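Local coordinates for putative alpha-galactosidase/melibiase (PDB 4OGZ), which probably hydrolyses terminal, non-reducing alpha-D-galactose residues from alpha-D-galactosides, at residues A395-H400 and L418-G423; A414-N419 and G465-F470. All blocks are in the same frame, centred on the assembly; numbering follows the deposited sequence.

Contact 1 of 2, residues A395-H400 and L418-G423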
loop_
_atom_site.group_PDB
_atom_site.type_symbol
_atom_site.label_atom_id
_atom_site.label_comp_id
_atom_site.label_asym_id
_atom_site.label_seq_id
_atom_site.Cartn_x
_atom_site.Cartn_y
_atom_site.Cartn_z
ATOM N N ALA A 395 -18.663 8.183 8.940
ATOM C CA ALA A 395 -19.699 9.154 9.218
ATOM C C ALA A 395 -20.760 8.686 10.191
ATOM O O ALA A 395 -21.257 9.485 10.973
ATOM C CB ALA A 395 -20.371 9.527 7.935
ATOM N N ILE A 396 -21.145 7.409 10.074
ATOM C CA ILE A 396 -22.177 6.803 10.841
ATOM C C ILE A 396 -21.725 5.390 11.222
ATOM O O ILE A 396 -21.416 4.596 10.339
ATOM C CB ILE A 396 -23.477 6.645 10.054
ATOM C CG1 ILE A 396 -23.972 8.016 9.584
ATOM C CG2 ILE A 396 -24.536 5.981 10.915
ATOM C CD1 ILE A 396 -25.244 7.961 8.790
ATOM N N ARG A 397 -21.636 5.109 12.525
ATOM C CA ARG A 397 -21.418 3.725 13.030
ATOM C C ARG A 397 -22.704 3.286 13.693
ATOM O O ARG A 397 -22.970 3.636 14.842
ATOM C CB ARG A 397 -20.247 3.634 13.995
ATOM C CG ARG A 397 -19.917 2.186 14.392
ATOM C CD ARG A 397 -19.123 2.070 15.687
ATOM N NE ARG A 397 -18.740 0.674 15.904
ATOM C CZ ARG A 397 -19.546 -0.264 16.405
ATOM N NH1 ARG A 397 -20.789 0.039 16.780
ATOM N NH2 ARG A 397 -19.116 -1.525 16.538
ATOM N N ALA A 398 -23.561 2.584 12.941
ATOM C CA ALA A 398 -24.863 2.215 13.451
ATOM C C ALA A 398 -24.646 0.922 14.165
ATOM O O ALA A 398 -23.514 0.488 14.291
ATOM C CB ALA A 398 -25.907 2.078 12.328
ATOM N N ASP A 399 -25.702 0.298 14.658
ATOM C CA ASP A 399 -25.509 -0.988 15.366
ATOM C C ASP A 399 -25.070 -2.129 14.429
ATOM O O ASP A 399 -24.258 -2.959 14.810
ATOM C CB ASP A 399 -26.767 -1.375 16.146
ATOM C CG ASP A 399 -26.676 -0.972 17.611
ATOM O OD1 ASP A 399 -25.682 -0.287 18.003
ATOM O OD2 ASP A 399 -27.580 -1.381 18.371
ATOM N N HIS A 400 -25.562 -2.124 13.191
ATOM C CA HIS A 400 -25.307 -3.207 12.250
ATOM C C HIS A 400 -24.526 -2.821 11.003
ATOM O O HIS A 400 -24.151 -3.691 10.222
ATOM C CB HIS A 400 -26.643 -3.779 11.811
ATOM C CG HIS A 400 -27.431 -4.353 12.933
ATOM N ND1 HIS A 400 -28.807 -4.405 12.924
ATOM C CD2 HIS A 400 -27.034 -4.876 14.120
ATOM C CE1 HIS A 400 -29.224 -4.934 14.061
ATOM N NE2 HIS A 400 -28.167 -5.221 14.804
ATOM N N LEU A 418 -21.296 -0.545 4.708
ATOM C CA LEU A 418 -20.777 -1.870 5.137
ATOM C C LEU A 418 -21.697 -2.539 6.099
ATOM O O LEU A 418 -22.168 -1.893 7.045
ATOM C CB LEU A 418 -19.444 -1.664 5.821
ATOM C CG LEU A 418 -18.684 -2.830 6.445
ATOM C CD1 LEU A 418 -18.211 -3.765 5.356
ATOM C CD2 LEU A 418 -17.524 -2.300 7.250
ATOM N N ASN A 419 -21.921 -3.843 5.887
ATOM C CA ASN A 419 -22.698 -4.669 6.791
ATOM C C ASN A 419 -21.735 -5.369 7.690
ATOM O O ASN A 419 -20.893 -6.147 7.243
ATOM C CB ASN A 419 -23.528 -5.675 6.017
ATOM C CG ASN A 419 -24.368 -6.577 6.898
ATOM O OD1 ASN A 419 -24.189 -6.635 8.112
ATOM N ND2 ASN A 419 -25.290 -7.313 6.275
ATOM N N ARG A 420 -21.850 -5.100 8.974
ATOM C CA ARG A 420 -20.911 -5.669 9.919
ATOM C C ARG A 420 -21.437 -6.971 10.505
ATOM O O ARG A 420 -20.672 -7.674 11.154
ATOM C CB ARG A 420 -20.608 -4.686 11.056
ATOM C CG ARG A 420 -19.414 -3.783 10.772
ATOM C CD ARG A 420 -19.056 -2.916 11.967
ATOM N NE ARG A 420 -19.998 -1.808 12.035
ATOM C CZ ARG A 420 -20.960 -1.647 12.926
ATOM N NH1 ARG A 420 -21.168 -2.500 13.904
ATOM N NH2 ARG A 420 -21.730 -0.589 12.830
ATOM N N ILE A 421 -22.710 -7.300 10.285
ATOM C CA ILE A 421 -23.312 -8.481 10.952
ATOM C C ILE A 421 -23.507 -9.651 9.988
ATOM O O ILE A 421 -23.218 -9.554 8.801
ATOM C CB ILE A 421 -24.653 -8.145 11.662
ATOM C CG1 ILE A 421 -25.732 -7.717 10.665
ATOM C CG2 ILE A 421 -24.445 -7.070 12.715
ATOM C CD1 ILE A 421 -27.131 -7.718 11.239
ATOM N N SER A 422 -23.967 -10.787 10.494
ATOM C CA SER A 422 -24.070 -11.988 9.645
ATOM C C SER A 422 -25.489 -12.226 9.077
ATOM O O SER A 422 -25.799 -13.310 8.591
ATOM C CB SER A 422 -23.595 -13.200 10.448
ATOM O OG SER A 422 -24.322 -13.259 11.660
ATOM N N GLY A 423 -26.345 -11.217 9.152
ATOM C CA GLY A 423 -27.628 -11.235 8.499
ATOM C C GLY A 423 -27.717 -10.046 7.560
ATOM O O GLY A 423 -26.882 -9.147 7.632
#

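Contact 2 of 2, residues A414-N419 and G465-F470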
loop_
_atom_site.group_PDB
_atom_site.type_symbol
_atom_site.label_atom_id
_atom_site.label_comp_id
_atom_site.label_asym_id
_atom_site.label_seq_id
_atom_site.Cartn_x
_atom_site.Cartn_y
_atom_site.Cartn_z
ATOM N N ALA A 414 -16.850 9.384 -2.463
ATOM C CA ALA A 414 -17.062 7.930 -2.344
ATOM C C ALA A 414 -17.788 7.621 -1.067
ATOM O O ALA A 414 -17.468 8.153 -0.041
ATOM C CB ALA A 414 -15.751 7.190 -2.384
ATOM N N ILE A 415 -18.769 6.740 -1.158
ATOM C CA ILE A 415 -19.560 6.333 -0.032
ATOM C C ILE A 415 -19.501 4.853 0.068
ATOM O O ILE A 415 -19.777 4.152 -0.917
ATOM C CB ILE A 415 -21.033 6.744 -0.233
ATOM C CG1 ILE A 415 -21.182 8.259 -0.191
ATOM C CG2 ILE A 415 -21.907 6.098 0.830
ATOM C CD1 ILE A 415 -20.958 8.867 1.187
ATOM N N ALA A 416 -19.161 4.350 1.248
ATOM C CA ALA A 416 -19.171 2.937 1.455
ATOM C C ALA A 416 -20.172 2.608 2.533
ATOM O O ALA A 416 -20.130 3.163 3.623
ATOM C CB ALA A 416 -17.749 2.415 1.811
ATOM N N CYS A 417 -21.051 1.657 2.211
ATOM C CA CYS A 417 -22.016 1.126 3.123
ATOM C C CYS A 417 -21.589 -0.282 3.443
ATOM O O CYS A 417 -21.559 -1.156 2.543
ATOM C CB CYS A 417 -23.388 1.097 2.454
ATOM S SG CYS A 417 -24.017 2.736 1.990
ATOM N N LEU A 418 -21.296 -0.545 4.708
ATOM C CA LEU A 418 -20.777 -1.870 5.137
ATOM C C LEU A 418 -21.697 -2.539 6.099
ATOM O O LEU A 418 -22.168 -1.893 7.045
ATOM C CB LEU A 418 -19.444 -1.664 5.821
ATOM C CG LEU A 418 -18.684 -2.830 6.445
ATOM C CD1 LEU A 418 -18.211 -3.765 5.356
ATOM C CD2 LEU A 418 -17.524 -2.300 7.250
ATOM N N ASN A 419 -21.921 -3.843 5.887
ATOM C CA ASN A 419 -22.698 -4.669 6.791
ATOM C C ASN A 419 -21.735 -5.369 7.690
ATOM O O ASN A 419 -20.893 -6.147 7.243
ATOM C CB ASN A 419 -23.528 -5.675 6.017
ATOM C CG ASN A 419 -24.368 -6.577 6.898
ATOM O OD1 ASN A 419 -24.189 -6.635 8.112
ATOM N ND2 ASN A 419 -25.290 -7.313 6.275
ATOM N N GLY A 465 -21.908 -9.268 5.489
ATOM C CA GLY A 465 -20.503 -9.033 5.226
ATOM C C GLY A 465 -20.223 -8.196 3.991
ATOM O O GLY A 465 -19.033 -7.965 3.660
ATOM N N GLU A 466 -21.292 -7.714 3.333
ATOM C CA GLU A 466 -21.165 -7.063 2.048
ATOM C C GLU A 466 -20.872 -5.578 2.272
ATOM O O GLU A 466 -21.357 -4.953 3.226
ATOM C CB GLU A 466 -22.425 -7.215 1.192
ATOM C CG GLU A 466 -22.303 -6.596 -0.205
ATOM C CD GLU A 466 -23.551 -6.714 -1.075
ATOM O OE1 GLU A 466 -24.619 -7.212 -0.625
ATOM O OE2 GLU A 466 -23.462 -6.274 -2.232
ATOM N N CYS A 467 -20.048 -5.038 1.394
ATOM C CA CYS A 467 -19.847 -3.624 1.331
ATOM C C CYS A 467 -20.282 -3.200 -0.046
ATOM O O CYS A 467 -19.997 -3.887 -0.999
ATOM C CB CYS A 467 -18.377 -3.279 1.557
ATOM S SG CYS A 467 -18.091 -1.486 1.708
ATOM N N LYS A 468 -21.004 -2.087 -0.161
ATOM C CA LYS A 468 -21.238 -1.479 -1.447
ATOM C C LYS A 468 -20.526 -0.128 -1.445
ATOM O O LYS A 468 -20.518 0.581 -0.416
ATOM C CB LYS A 468 -22.739 -1.346 -1.730
ATOM C CG LYS A 468 -23.386 -2.651 -2.183
ATOM C CD LYS A 468 -24.847 -2.473 -2.600
ATOM C CE LYS A 468 -25.342 -3.511 -3.594
ATOM N NZ LYS A 468 -25.843 -4.728 -2.897
ATOM N N VAL A 469 -19.887 0.203 -2.566
ATOM C CA VAL A 469 -19.149 1.462 -2.699
ATOM C C VAL A 469 -19.702 2.235 -3.884
ATOM O O VAL A 469 -19.819 1.695 -5.006
ATOM C CB VAL A 469 -17.633 1.234 -2.887
ATOM C CG1 VAL A 469 -16.906 2.554 -3.079
ATOM C CG2 VAL A 469 -17.044 0.503 -1.690
ATOM N N PHE A 470 -20.090 3.477 -3.619
ATOM C CA PHE A 470 -20.690 4.313 -4.627
ATOM C C PHE A 470 -19.882 5.558 -4.750
ATOM O O PHE A 470 -19.495 6.116 -3.733
ATOM C CB PHE A 470 -22.115 4.739 -4.252
ATOM C CG PHE A 470 -23.031 3.599 -3.972
ATOM C CD1 PHE A 470 -23.532 2.821 -5.000
ATOM C CD2 PHE A 470 -23.384 3.285 -2.666
ATOM C CE1 PHE A 470 -24.393 1.780 -4.735
ATOM C CE2 PHE A 470 -24.256 2.243 -2.404
ATOM C CZ PHE A 470 -24.758 1.490 -3.444
#

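Contact 1 of 2, residues A395-H400 and L418-G423
R420 reaches across to the turn at A398-H400 with both its backbone N and its guanidinium, donating to three consecutive carbonyls. Its backbone N bonds to H400 O at 3.0 Å, nearly straight at 166°. The side chain bends at chi3 (-78°), which turns the guanidinium back over the turn: NH2 points at A398 O in the guanidinium plane, modelled at 2.5 Å, shorter than usual, so the exact distance is doubtful. NH1 donates a longer, bent bond to D399 O (3.3 Å), which lies tilted from the guanidinium plane. Both carbonyls are approached from above their planes.

Charge enters through R397, whose extended chain crosses that of R420 at about a right angle. The guanidinium planes lie 32° apart, R420 NH1 over the rim of one face of the R397 group, 3.5 Å from R397 NH2; both are donors and do not bond. Each arginine has an acid of its own, E301 for R397 and D402 for R420, which would offset the like charges. On the other face of the R420 guanidinium sits the carbonyl carbon C of H400.

I421 packs on the H400 ring: CD1 sits over one face in a CH-pi contact, 4.0 Å from the centroid, with D399 CB over the opposite face. An Asx turn fixes the backbone under I421, N419 OD1 accepting from I421 N at 2.7 Å, while N419 ND2 donates to G423 O.

Strand 401-407 lies between the strands that end in these two loops and pairs with both, I396 with V403 and L418 with D402. Helix 296-303 covers one flank, L297 touching R420, and V425 of strand 425-429 packs on H400.

Contact 2 of 2, residues A414-N419 and G465-F470
C417 SG lies at the edge of the F470 ring, near its plane and 4.4 Å from CE2; chi1 of -62° sets the sulfur anti to its own carbonyl carbon, on the side of the sheet where that ring lies. W458 meets the F470 ring edge-to-face, and V451 and V460 pack around it. A second flat group is the E466 carboxylate: K468 NZ approaches OE2 from above its plane in a salt bridge, which rests on one of two modelled K468 conformers and is thus tentative, while OE1 accepts from A463 N.

The backbones form an antiparallel ladder, the strand axes 166° apart. I415 with F470 and C417 with K468 are hydrogen-bonded pairs, with I415 N to F470 O at 2.7 Å and C417 N to K468 O at 2.9 Å, each bond returned by the partner. A416-V469 and L418-C467 are non-hydrogen-bonded pairs. N419 N adds a last bond to E466 O, where G465 turns the chain with a positive phi of 77°.

Side chains alternate across the sheet. A416 CB touches C467 SG at 3.9 Å, and L418 CD1 meets C467 CB at 3.8 Å. Their face packs on helices 341-353 and 378-384, through L350 and I383 among others. The face of C417 and F470 turns to strand 458-462, as expected in a beta sandwich.

Chemically, five backbone hydrogen bonds carry the pairing, while A416, L418, C467 and V469 give one apolar face. One buried acceptor remains without a hydrogen-bond partner in the model, N419 O, which has merely a CA-H...O contact with G465 CA at 3.5 Å.

In the fold
Contacts 1 and 2 have centres about 10 Å apart and meet on strand 413-419, sharing L418 and N419. In contact 2 this strand is paired through its backbone with strand 467-472; in contact 1 the same chain leaves the sheet and bonds to the turn between strands 393-397 and 401-407. Both lie within the C-terminal beta sandwich, on the same side of the chain's centre, and some of their side chains touch helices of the TIM-barrel region: 296-303 beside contact 1, 341-353 beside contact 2. A bound PEG, di(hydroxyethyl)ether, about 7 Å from the A414 side chain, does not touch contact 2; it is not a substrate and probably comes from the crystallisation medium.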